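Local coordinates for protein Tv2483 (Treponema vincentii, PDB 6DET) that binds L-arginine with high selectivity and, as a lipoprotein of the solute-binding family, probably delivers it to an ABC transporter, at residues 36-42 and 74-80; 47-51 and 253-257; 87-91 and 109-113; 143-149 and 167-173. All blocks are in the same frame, centred on the assembly; numbering follows the deposited sequence.

How the interactions relate
All four contacts build the two-lobed fold of a family 3 solute-binding protein. Interactions 1 and 4 are parallel strand pairs of one branched mixed sheet that runs through both lobes, with centres about 32 Å apart on opposite sides of the chain's centre; they lie in different lobes. Interaction 2 crosses interaction 1 along the chain, bringing the loop after strand 37-42 to the late helix 246-255, and the two touch where Val42 meets Ser50. Interactions 3 and 4 follow one another in the part of the chain between the two segments of interaction 2. Their centres are about 22 Å apart, yet both reach the bound arginine: 109-113 holds its carboxylate, 143-149 its guanidinium group, so the ligand bridges the lobes.

Interaction 1 of 4, residues 36-42 and 74-80; sequences SALVIGV and GIHPIFY
Strands 37-42 and 76-80 run parallel, their axes 4.6 Å apart at closest approach and inclined by 25°, in register from Ala37 beside His76 to Gly41 beside Tyr80. Six backbone hydrogen bonds form the ladder, from His76 N to Ser36 O (2.8 Å) at one end to Val42 N to Tyr80 O (3.0 Å) at the other. On the face bearing Leu38, Pro77, Ile40 and Phe79, Ile40 and Phe79 lie side by side. With CG1 beside its backbone N (chi1 -56°), Ile40 brings CD1 over the Phe79 ring, 4.2 Å from the centroid, in a CH-pi contact; the same methyl reaches Pro77 CB at 4.0 Å. Helix 61-73 covers this face, Phe66 meeting Leu38 and Ile40 while Ile63 and Thr67 meet Phe79. On the other face Ile78 CD1 touches both Ala37 CB (4.0 Å) and Val39 CG2 (4.1 Å), and Val39 CG1 rests on Tyr80 CB at 3.9 Å. A water bonded to Ser36 OG bridges weakly to Gly74 O. Six N-H and C=O pairs thus join the strands, Val39 and Gly41 bond instead to Asp97, Cys98 and Ala100, and apolar side chains pack against the helix of a beta-alpha-beta crossover.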
# COMPACT_ATOMS: atom_id res chain seq x y z
N SER A 36 9.52 11.56 -21.16
CA SER A 36 9.14 12.69 -20.33
C SER A 36 7.88 12.36 -19.54
O SER A 36 6.99 13.19 -19.36
CB SER A 36 8.94 13.96 -21.16
OG SER A 36 9.14 15.10 -20.34
N ALA A 37 7.81 11.12 -19.09
CA ALA A 37 6.66 10.69 -18.31
C ALA A 37 6.99 9.49 -17.45
O ALA A 37 7.77 8.62 -17.83
CB ALA A 37 5.51 10.33 -19.24
N LEU A 38 6.31 9.40 -16.30
CA LEU A 38 6.45 8.26 -15.42
C LEU A 38 5.06 7.71 -15.20
O LEU A 38 4.15 8.48 -14.85
CB LEU A 38 7.08 8.64 -14.08
CG LEU A 38 7.33 7.45 -13.15
CD1 LEU A 38 8.49 6.57 -13.62
CD2 LEU A 38 7.60 7.93 -11.72
N VAL A 39 4.88 6.43 -15.48
CA VAL A 39 3.58 5.77 -15.34
C VAL A 39 3.55 5.08 -13.98
O VAL A 39 4.31 4.14 -13.73
CB VAL A 39 3.32 4.78 -16.48
CG1 VAL A 39 1.99 4.07 -16.27
CG2 VAL A 39 3.33 5.51 -17.83
N ILE A 40 2.69 5.58 -13.09
CA ILE A 40 2.60 5.10 -11.71
C ILE A 40 1.32 4.28 -11.63
O ILE A 40 0.23 4.83 -11.75
CB ILE A 40 2.56 6.27 -10.70
CG1 ILE A 40 3.78 7.21 -10.86
CG2 ILE A 40 2.46 5.74 -9.26
CD1 ILE A 40 3.39 8.56 -11.42
N GLY A 41 1.44 2.96 -11.48
CA GLY A 41 0.27 2.11 -11.33
C GLY A 41 -0.29 2.22 -9.92
O GLY A 41 0.46 2.15 -8.94
N VAL A 42 -1.61 2.37 -9.82
CA VAL A 42 -2.26 2.52 -8.52
C VAL A 42 -3.55 1.72 -8.53
O VAL A 42 -4.22 1.59 -9.56
CB VAL A 42 -2.57 4.00 -8.18
CG1 VAL A 42 -1.28 4.79 -7.91
CG2 VAL A 42 -3.35 4.66 -9.31
N GLY A 74 10.97 17.23 -14.13
CA GLY A 74 10.67 17.73 -15.47
C GLY A 74 9.91 16.75 -16.34
O GLY A 74 9.99 16.86 -17.57
N ILE A 75 9.14 15.84 -15.74
CA ILE A 75 8.44 14.78 -16.45
C ILE A 75 6.99 14.77 -16.00
O ILE A 75 6.65 15.25 -14.91
CB ILE A 75 9.07 13.38 -16.22
CG1 ILE A 75 8.97 12.96 -14.75
CG2 ILE A 75 10.54 13.39 -16.69
CD1 ILE A 75 9.62 11.61 -14.45
N HIS A 76 6.12 14.15 -16.84
CA HIS A 76 4.69 14.14 -16.54
C HIS A 76 4.30 12.89 -15.77
O HIS A 76 4.65 11.77 -16.18
CB HIS A 76 3.88 14.23 -17.84
CG HIS A 76 2.40 14.31 -17.62
ND1 HIS A 76 1.81 15.34 -16.92
CD2 HIS A 76 1.39 13.49 -18.00
CE1 HIS A 76 0.50 15.15 -16.88
NE2 HIS A 76 0.22 14.03 -17.52
N PRO A 77 3.61 13.01 -14.63
CA PRO A 77 3.17 11.82 -13.90
C PRO A 77 1.87 11.30 -14.51
O PRO A 77 0.96 12.08 -14.75
CB PRO A 77 2.93 12.35 -12.48
CG PRO A 77 2.48 13.76 -12.70
CD PRO A 77 3.28 14.26 -13.90
N ILE A 78 1.81 10.00 -14.75
CA ILE A 78 0.59 9.36 -15.26
C ILE A 78 0.14 8.35 -14.22
O ILE A 78 0.79 7.32 -14.01
CB ILE A 78 0.81 8.70 -16.62
CG1 ILE A 78 1.19 9.74 -17.68
CG2 ILE A 78 -0.48 7.95 -17.06
CD1 ILE A 78 1.69 9.11 -18.93
N PHE A 79 -1.01 8.60 -13.60
CA PHE A 79 -1.50 7.70 -12.56
C PHE A 79 -2.44 6.74 -13.26
O PHE A 79 -3.48 7.15 -13.76
CB PHE A 79 -2.17 8.47 -11.43
CG PHE A 79 -1.18 9.32 -10.66
CD1 PHE A 79 -0.35 8.74 -9.74
CD2 PHE A 79 -1.07 10.68 -10.90
CE1 PHE A 79 0.58 9.50 -9.03
CE2 PHE A 79 -0.13 11.45 -10.21
CZ PHE A 79 0.68 10.85 -9.26
N TYR A 80 -2.03 5.48 -13.36
CA TYR A 80 -2.71 4.50 -14.19
C TYR A 80 -3.40 3.50 -13.29
O TYR A 80 -2.73 2.75 -12.56
CB TYR A 80 -1.75 3.77 -15.13
CG TYR A 80 -2.52 2.87 -16.10
CD1 TYR A 80 -3.69 3.31 -16.70
CD2 TYR A 80 -2.09 1.58 -16.39
CE1 TYR A 80 -4.42 2.51 -17.56
CE2 TYR A 80 -2.82 0.76 -17.26
CZ TYR A 80 -3.98 1.24 -17.84
OH TYR A 80 -4.73 0.46 -18.70
O HOH W 1 11.80 15.10 -19.76

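Interaction 2 of 4, residues 47-51 and 253-257; sequences PILSF and KWFGS
Ile48 enters the contact with its CG2 methyl, which sits 3.5 Å from Phe255 CE1 and 3.8 Å from Trp254 CB. The backbone sets this up: at Ile48 phi is 66° and psi -47°, a classic gamma turn closed by a weak bond from Leu49 N to Pro47 O, and CG2 stands opposite the backbone N. Its carbonyl takes part too, with Ile48 O lying 3.9 Å above the plane of the Trp254 indole, toward the rim, while the aliphatic CE of Lys253 covers the opposite face. Leu49 starts away from the helix, but its CD2 comes back to the edge of the Phe255 ring, 4.0 Å from CZ; the side chain of Leu49 also lies about 6 Å from the bound arginine. The Phe255 ring also meets Tyr61 edge-to-face. Farther along, Phe51 points its ring at the indole from the opposite direction, so that Trp254 CZ3 lies at the Phe51 ring edge, 3.7 Å from CE1, although the pair of rings as a whole meets obliquely. The contact joins the loop after strand 37-42 to the end of helix 246-255 through aliphatic and aromatic carbon, while the polar ends turn instead to helix 61-73: Trp254 NE1 donates to Asp64 OD2, which also forms a salt bridge with Lys253 NZ.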
# COMPACT_ATOMS: atom_id res chain seq x y z
N PRO A 47 -8.05 4.26 0.53
CA PRO A 47 -8.23 5.52 1.26
C PRO A 47 -6.90 6.17 1.67
O PRO A 47 -5.90 5.49 1.90
CB PRO A 47 -9.05 5.11 2.49
CG PRO A 47 -9.80 3.84 2.05
CD PRO A 47 -8.76 3.14 1.17
N ILE A 48 -6.91 7.51 1.72
CA ILE A 48 -5.75 8.35 2.04
C ILE A 48 -4.62 8.31 1.01
O ILE A 48 -4.10 9.36 0.62
CB ILE A 48 -5.21 8.01 3.44
CG1 ILE A 48 -6.37 7.85 4.44
CG2 ILE A 48 -4.26 9.10 3.89
CD1 ILE A 48 -5.95 7.67 5.92
N LEU A 49 -4.21 7.12 0.55
CA LEU A 49 -3.03 7.01 -0.32
C LEU A 49 -3.33 7.31 -1.79
O LEU A 49 -2.53 7.98 -2.46
CB LEU A 49 -2.44 5.61 -0.20
CG LEU A 49 -1.96 5.15 1.20
CD1 LEU A 49 -1.36 3.75 1.08
CD2 LEU A 49 -0.95 6.14 1.77
N SER A 50 -4.45 6.81 -2.32
CA SER A 50 -4.76 6.95 -3.74
C SER A 50 -6.20 6.53 -3.97
O SER A 50 -6.46 5.34 -4.14
CB SER A 50 -3.85 6.10 -4.64
OG SER A 50 -3.85 4.74 -4.25
N PHE A 51 -7.10 7.51 -3.93
CA PHE A 51 -8.54 7.27 -4.00
C PHE A 51 -9.17 8.37 -4.85
O PHE A 51 -8.51 9.33 -5.26
CB PHE A 51 -9.15 7.22 -2.60
CG PHE A 51 -9.11 8.53 -1.88
CD1 PHE A 51 -7.96 8.92 -1.19
CD2 PHE A 51 -10.19 9.40 -1.90
CE1 PHE A 51 -7.90 10.15 -0.54
CE2 PHE A 51 -10.15 10.62 -1.25
CZ PHE A 51 -8.99 10.99 -0.56
N LYS A 253 -0.96 16.85 6.12
CA LYS A 253 -2.22 17.05 5.39
C LYS A 253 -3.11 15.82 5.44
O LYS A 253 -4.32 15.92 5.70
CB LYS A 253 -1.90 17.42 3.94
CG LYS A 253 -3.10 17.52 2.99
CD LYS A 253 -2.58 17.59 1.53
CE LYS A 253 -3.67 17.54 0.48
NZ LYS A 253 -3.06 17.58 -0.89
N TRP A 254 -2.54 14.65 5.15
CA TRP A 254 -3.35 13.45 4.95
C TRP A 254 -3.57 12.63 6.22
O TRP A 254 -4.59 11.93 6.33
CB TRP A 254 -2.70 12.57 3.88
CG TRP A 254 -2.83 13.14 2.51
CD1 TRP A 254 -1.84 13.71 1.76
CD2 TRP A 254 -4.03 13.24 1.73
NE1 TRP A 254 -2.35 14.14 0.55
CE2 TRP A 254 -3.70 13.86 0.52
CE3 TRP A 254 -5.35 12.86 1.95
CZ2 TRP A 254 -4.65 14.10 -0.49
CZ3 TRP A 254 -6.29 13.11 0.96
CH2 TRP A 254 -5.93 13.73 -0.24
N PHE A 255 -2.63 12.68 7.17
CA PHE A 255 -2.64 11.85 8.36
C PHE A 255 -2.78 12.63 9.66
O PHE A 255 -3.03 12.02 10.69
CB PHE A 255 -1.34 11.01 8.45
CG PHE A 255 -1.14 10.04 7.31
CD1 PHE A 255 -1.95 8.92 7.18
CD2 PHE A 255 -0.13 10.24 6.38
CE1 PHE A 255 -1.78 8.03 6.11
CE2 PHE A 255 0.08 9.35 5.34
CZ PHE A 255 -0.76 8.24 5.20
N GLY A 256 -2.59 13.94 9.65
CA GLY A 256 -2.65 14.74 10.86
C GLY A 256 -1.32 14.85 11.60
O GLY A 256 -1.23 15.62 12.56
N SER A 257 -0.32 14.09 11.19
CA SER A 257 1.05 14.16 11.73
C SER A 257 2.03 13.69 10.67
O SER A 257 1.64 13.17 9.61
CB SER A 257 1.18 13.31 13.00
OG SER A 257 1.12 11.93 12.67

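Interaction 3 of 4, residues 87-91 and 109-113. With ARG (arginine), chain B.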
# COMPACT_ATOMS: atom_id res chain seq x y z
N LYS A 87 -0.24 -6.59 -11.11
CA LYS A 87 0.75 -5.53 -11.00
C LYS A 87 2.12 -5.98 -11.47
O LYS A 87 2.84 -5.22 -12.11
CB LYS A 87 0.80 -4.99 -9.55
CG LYS A 87 1.15 -5.99 -8.45
CD LYS A 87 1.00 -5.35 -7.07
CE LYS A 87 1.17 -6.40 -5.99
NZ LYS A 87 0.02 -7.39 -6.04
N GLU A 88 2.51 -7.23 -11.19
CA GLU A 88 3.84 -7.69 -11.59
C GLU A 88 3.97 -7.77 -13.11
O GLU A 88 5.00 -7.38 -13.68
CB GLU A 88 4.12 -9.05 -10.96
CG GLU A 88 5.57 -9.45 -11.13
CD GLU A 88 5.91 -10.81 -10.53
OE1 GLU A 88 4.98 -11.56 -10.17
OE2 GLU A 88 7.12 -11.12 -10.45
N ILE A 89 2.94 -8.30 -13.77
CA ILE A 89 2.94 -8.39 -15.22
C ILE A 89 2.91 -7.01 -15.86
O ILE A 89 3.63 -6.74 -16.82
CB ILE A 89 1.75 -9.25 -15.70
CG1 ILE A 89 1.82 -10.66 -15.12
CG2 ILE A 89 1.70 -9.28 -17.24
CD1 ILE A 89 3.13 -11.40 -15.37
N LEU A 90 2.07 -6.11 -15.34
CA LEU A 90 1.97 -4.77 -15.94
C LEU A 90 3.30 -4.03 -15.84
O LEU A 90 3.70 -3.32 -16.77
CB LEU A 90 0.86 -3.98 -15.28
CG LEU A 90 -0.54 -4.59 -15.54
CD1 LEU A 90 -1.54 -3.97 -14.57
CD2 LEU A 90 -0.93 -4.36 -16.95
N LEU A 91 3.97 -4.18 -14.70
CA LEU A 91 5.28 -3.57 -14.51
C LEU A 91 6.33 -4.20 -15.43
O LEU A 91 7.07 -3.49 -16.14
CB LEU A 91 5.68 -3.72 -13.04
CG LEU A 91 7.04 -3.14 -12.63
CD1 LEU A 91 7.02 -1.63 -12.78
CD2 LEU A 91 7.38 -3.54 -11.19
N ARG A 109 8.93 -10.47 -2.11
CA ARG A 109 8.90 -9.44 -3.15
C ARG A 109 10.28 -8.87 -3.47
O ARG A 109 10.49 -8.36 -4.59
CB ARG A 109 7.97 -8.32 -2.72
CG ARG A 109 6.53 -8.72 -2.82
CD ARG A 109 5.60 -7.65 -2.25
NE ARG A 109 4.19 -7.98 -2.51
CZ ARG A 109 3.16 -7.19 -2.22
NH1 ARG A 109 3.37 -6.02 -1.63
NH2 ARG A 109 1.91 -7.58 -2.53
N LYS A 110 11.25 -8.99 -2.55
CA LYS A 110 12.62 -8.59 -2.86
C LYS A 110 13.20 -9.39 -4.02
O LYS A 110 14.14 -8.91 -4.68
CB LYS A 110 13.54 -8.75 -1.63
CG LYS A 110 13.24 -7.73 -0.54
CD LYS A 110 14.13 -7.91 0.71
CE LYS A 110 13.83 -6.81 1.75
NZ LYS A 110 14.40 -7.07 3.11
N GLN A 111 12.69 -10.59 -4.27
CA GLN A 111 13.12 -11.41 -5.39
C GLN A 111 12.38 -11.10 -6.68
O GLN A 111 12.68 -11.70 -7.71
CB GLN A 111 12.93 -12.90 -5.08
CG GLN A 111 13.42 -13.36 -3.73
CD GLN A 111 14.90 -13.10 -3.53
OE1 GLN A 111 15.68 -13.13 -4.48
NE2 GLN A 111 15.28 -12.83 -2.29
N HIS A 112 11.40 -10.20 -6.65
CA HIS A 112 10.59 -9.92 -7.83
C HIS A 112 10.60 -8.47 -8.24
O HIS A 112 10.17 -8.15 -9.36
CB HIS A 112 9.12 -10.30 -7.58
CG HIS A 112 8.88 -11.77 -7.40
ND1 HIS A 112 8.17 -12.52 -8.31
CD2 HIS A 112 9.24 -12.61 -6.41
CE1 HIS A 112 8.12 -13.77 -7.90
NE2 HIS A 112 8.76 -13.85 -6.75
N TYR A 113 11.06 -7.58 -7.37
CA TYR A 113 10.98 -6.14 -7.58
C TYR A 113 12.22 -5.47 -7.01
O TYR A 113 12.83 -5.97 -6.06
CB TYR A 113 9.77 -5.51 -6.87
CG TYR A 113 8.40 -6.06 -7.21
CD1 TYR A 113 7.65 -5.51 -8.24
CD2 TYR A 113 7.83 -7.09 -6.46
CE1 TYR A 113 6.39 -5.96 -8.53
CE2 TYR A 113 6.57 -7.57 -6.76
CZ TYR A 113 5.85 -7.00 -7.79
OH TYR A 113 4.59 -7.46 -8.09
N ARG B . -0.07 -3.36 1.22
CA ARG B . -0.85 -4.07 0.18
C ARG B . 0.10 -4.77 -0.78
O ARG B . 1.28 -4.37 -0.84
CB ARG B . -1.75 -3.10 -0.59
CG ARG B . -2.86 -2.48 0.24
CD ARG B . -3.70 -1.45 -0.53
NE ARG B . -4.42 -2.09 -1.61
CZ ARG B . -4.13 -1.96 -2.90
NH1 ARG B . -4.85 -2.64 -3.79
NH2 ARG B . -3.12 -1.17 -3.31
OXT ARG B . -0.31 -5.70 -1.49
O HOH W 2 1.73 -9.50 -4.66
O HOH W 3 9.30 -9.88 -11.29
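Glu88 and His112 make the direct polar link between the segments: His112 ND1 donates to Glu88 OE2 over 2.8 Å, nearly straight at 164°. The carboxylate oxygen lies in the imidazole plane and is met on its syn side but well out of the carboxylate plane, the ring being turned so that its plane stands 60° from the carboxylate. A water reinforces the pair, donating to both Glu88 OE2 and His112 O, while His112 NE2 has a weak bond to Glu108; with carboxylates near both nitrogens, the ring may lean toward the protonated state. Packing centres on Tyr113. Leu91 CD2 makes the apolar contact, at the edge of the Tyr113 ring, 3.6 Å from CD1, whereas the phenol oxygen OH is set against aliphatic carbon, Glu88 CB at 3.3 Å and Lys87 CG at 3.8 Å. Among the cationic groups, Lys87 and Arg109 cross at about a right angle, with a second water accepting from Lys87 NZ and Arg109 NH2. Lys87, bent at its last torsion (chi4 -67°), also donates to the carbonyls of Trp84 and Asp150. The extended Arg109 chain ends in a guanidinium whose edge faces the ligand carboxylate: NH1 bonds the bound arginine's O (2.8 Å) and NH2 its OXT (3.1 Å). Paired bonds fix the rotation of this guanidinium, whose NH1 also reaches Ser104 O, and the nearby Lys87 would add to the positive field that receives the amino acid's carboxylate, as expected of an amino-acid-binding site.

Interaction 4 of 4, residues 143-149 and 167-173; sequences RTIAVEA and VIIKAMA. With ARG (arginine), chain B.
Glu148, whose CG packs 3.9 Å from Met172 O, ends in the flat group of this contact: a carboxylate whose two oxygens meet the NE and NH1 side of the bound arginine's guanidinium. Its OE1 accepts from the ligand's NE and its OE2 from NH1, each over 2.8 Å, with the two planes about 40° apart instead of flush. CG lies opposite the backbone N (chi1 -170°) and the chain runs extended, carrying the acid off the end of the strand into the pocket. Behind it, strands 143-148 and 167-172 pair in parallel. Six bonds run from Ile168 N to Arg143 O (3.0 Å) through to Ala149 N to Met172 O, with Ile145 and Val147 each donating and accepting. On the face of Ile145, Val147 and Ile169, Ile145 CD1 meets Val167 CG1 at 3.7 Å and Val147 CG2 meets Ile169 CG2 at 3.8 Å, beneath Leu157 of helix 153-158. The opposite face has Met172 CE against Ala146 CB at 4.0 Å, and Thr144 CG2 lies 3.9 Å from CD of the poorly ordered Lys170, which crosses it; helix 175-184 is near Met172. A beta-alpha-beta unit with an apolar interior therefore presents one acid at the tip of its strand: its two acceptor oxygens match the paired NE and NH1 donors of the ligand, and its negative charge would complement the guanidinium.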
# COMPACT_ATOMS: atom_id res chain seq x y z
N ARG A 143 -12.72 -19.68 11.88
CA ARG A 143 -13.50 -18.60 11.32
C ARG A 143 -13.14 -18.43 9.85
O ARG A 143 -12.17 -19.01 9.36
CB ARG A 143 -13.24 -17.28 12.06
CG ARG A 143 -13.45 -17.32 13.56
CD ARG A 143 -14.90 -17.35 13.95
NE ARG A 143 -15.02 -17.21 15.39
CZ ARG A 143 -16.16 -17.34 16.08
NH1 ARG A 143 -17.29 -17.63 15.45
NH2 ARG A 143 -16.15 -17.19 17.39
N THR A 144 -13.91 -17.60 9.17
CA THR A 144 -13.59 -17.17 7.82
C THR A 144 -13.12 -15.73 7.86
O THR A 144 -13.79 -14.86 8.43
CB THR A 144 -14.82 -17.31 6.93
OG1 THR A 144 -15.16 -18.68 6.86
CG2 THR A 144 -14.56 -16.77 5.52
N ILE A 145 -11.98 -15.46 7.22
CA ILE A 145 -11.37 -14.14 7.25
C ILE A 145 -11.12 -13.70 5.82
O ILE A 145 -10.55 -14.45 5.03
CB ILE A 145 -10.06 -14.13 8.05
CG1 ILE A 145 -10.31 -14.70 9.45
CG2 ILE A 145 -9.49 -12.69 8.08
CD1 ILE A 145 -9.08 -14.76 10.32
N ALA A 146 -11.55 -12.48 5.50
CA ALA A 146 -11.42 -11.96 4.15
C ALA A 146 -10.17 -11.10 4.06
O ALA A 146 -9.83 -10.37 4.99
CB ALA A 146 -12.65 -11.14 3.72
N VAL A 147 -9.50 -11.21 2.92
CA VAL A 147 -8.31 -10.42 2.65
C VAL A 147 -8.42 -9.90 1.23
O VAL A 147 -9.07 -10.51 0.37
CB VAL A 147 -7.00 -11.24 2.84
CG1 VAL A 147 -6.98 -11.87 4.23
CG2 VAL A 147 -6.83 -12.30 1.74
N GLU A 148 -7.80 -8.77 0.97
CA GLU A 148 -7.65 -8.31 -0.40
C GLU A 148 -6.71 -9.25 -1.16
O GLU A 148 -5.64 -9.63 -0.67
CB GLU A 148 -7.17 -6.86 -0.41
CG GLU A 148 -7.21 -6.21 -1.77
CD GLU A 148 -6.75 -4.74 -1.78
OE1 GLU A 148 -6.09 -4.25 -0.82
OE2 GLU A 148 -7.02 -4.07 -2.80
N ALA A 149 -7.12 -9.67 -2.36
CA ALA A 149 -6.31 -10.59 -3.15
C ALA A 149 -4.96 -9.99 -3.48
O ALA A 149 -4.83 -8.78 -3.72
CB ALA A 149 -7.02 -10.94 -4.45
N VAL A 167 -8.22 -21.57 9.70
CA VAL A 167 -8.91 -20.41 9.14
C VAL A 167 -9.28 -20.72 7.70
O VAL A 167 -8.57 -21.44 7.00
CB VAL A 167 -8.05 -19.14 9.24
CG1 VAL A 167 -8.69 -17.99 8.51
CG2 VAL A 167 -7.84 -18.78 10.70
N ILE A 168 -10.42 -20.18 7.27
CA ILE A 168 -10.80 -20.12 5.86
C ILE A 168 -10.53 -18.70 5.39
O ILE A 168 -11.01 -17.74 6.00
CB ILE A 168 -12.28 -20.48 5.66
CG1 ILE A 168 -12.59 -21.84 6.28
CG2 ILE A 168 -12.66 -20.49 4.18
CD1 ILE A 168 -14.08 -22.15 6.35
N ILE A 169 -9.75 -18.56 4.32
CA ILE A 169 -9.38 -17.24 3.80
C ILE A 169 -10.14 -16.97 2.51
O ILE A 169 -10.11 -17.78 1.58
CB ILE A 169 -7.87 -17.14 3.59
CG1 ILE A 169 -7.18 -17.27 4.96
CG2 ILE A 169 -7.51 -15.83 2.93
CD1 ILE A 169 -5.69 -17.47 4.89
N LYS A 170 -10.87 -15.85 2.47
CA LYS A 170 -11.58 -15.44 1.26
C LYS A 170 -10.88 -14.21 0.70
O LYS A 170 -10.76 -13.20 1.39
CB LYS A 170 -13.05 -15.12 1.54
CG LYS A 170 -13.92 -16.35 1.65
CD LYS A 170 -15.38 -15.99 1.83
CE LYS A 170 -16.22 -17.25 2.01
NZ LYS A 170 -16.08 -18.17 0.85
N ALA A 171 -10.44 -14.30 -0.55
CA ALA A 171 -9.77 -13.20 -1.22
C ALA A 171 -10.77 -12.40 -2.04
O ALA A 171 -11.56 -12.98 -2.80
CB ALA A 171 -8.65 -13.71 -2.13
N MET A 172 -10.75 -11.08 -1.87
CA MET A 172 -11.66 -10.18 -2.55
C MET A 172 -10.90 -9.12 -3.33
O MET A 172 -9.71 -8.87 -3.09
CB MET A 172 -12.60 -9.56 -1.52
CG MET A 172 -13.10 -10.63 -0.57
SD MET A 172 -14.61 -10.21 0.31
CE MET A 172 -15.21 -11.86 0.69
N ALA A 173 -11.58 -8.50 -4.28
CA ALA A 173 -10.93 -7.63 -5.25
C ALA A 173 -10.79 -6.18 -4.81
O ALA A 173 -9.97 -5.45 -5.40
CB ALA A 173 -11.70 -7.66 -6.58
N ARG B . -0.07 -3.36 1.22
CA ARG B . -0.85 -4.07 0.18
C ARG B . 0.10 -4.77 -0.78
O ARG B . 1.28 -4.37 -0.84
CB ARG B . -1.75 -3.10 -0.59
CG ARG B . -2.86 -2.48 0.24
CD ARG B . -3.70 -1.45 -0.53
NE ARG B . -4.42 -2.09 -1.61
CZ ARG B . -4.13 -1.96 -2.90
NH1 ARG B . -4.85 -2.64 -3.79
NH2 ARG B . -3.12 -1.17 -3.31
OXT ARG B . -0.31 -5.70 -1.49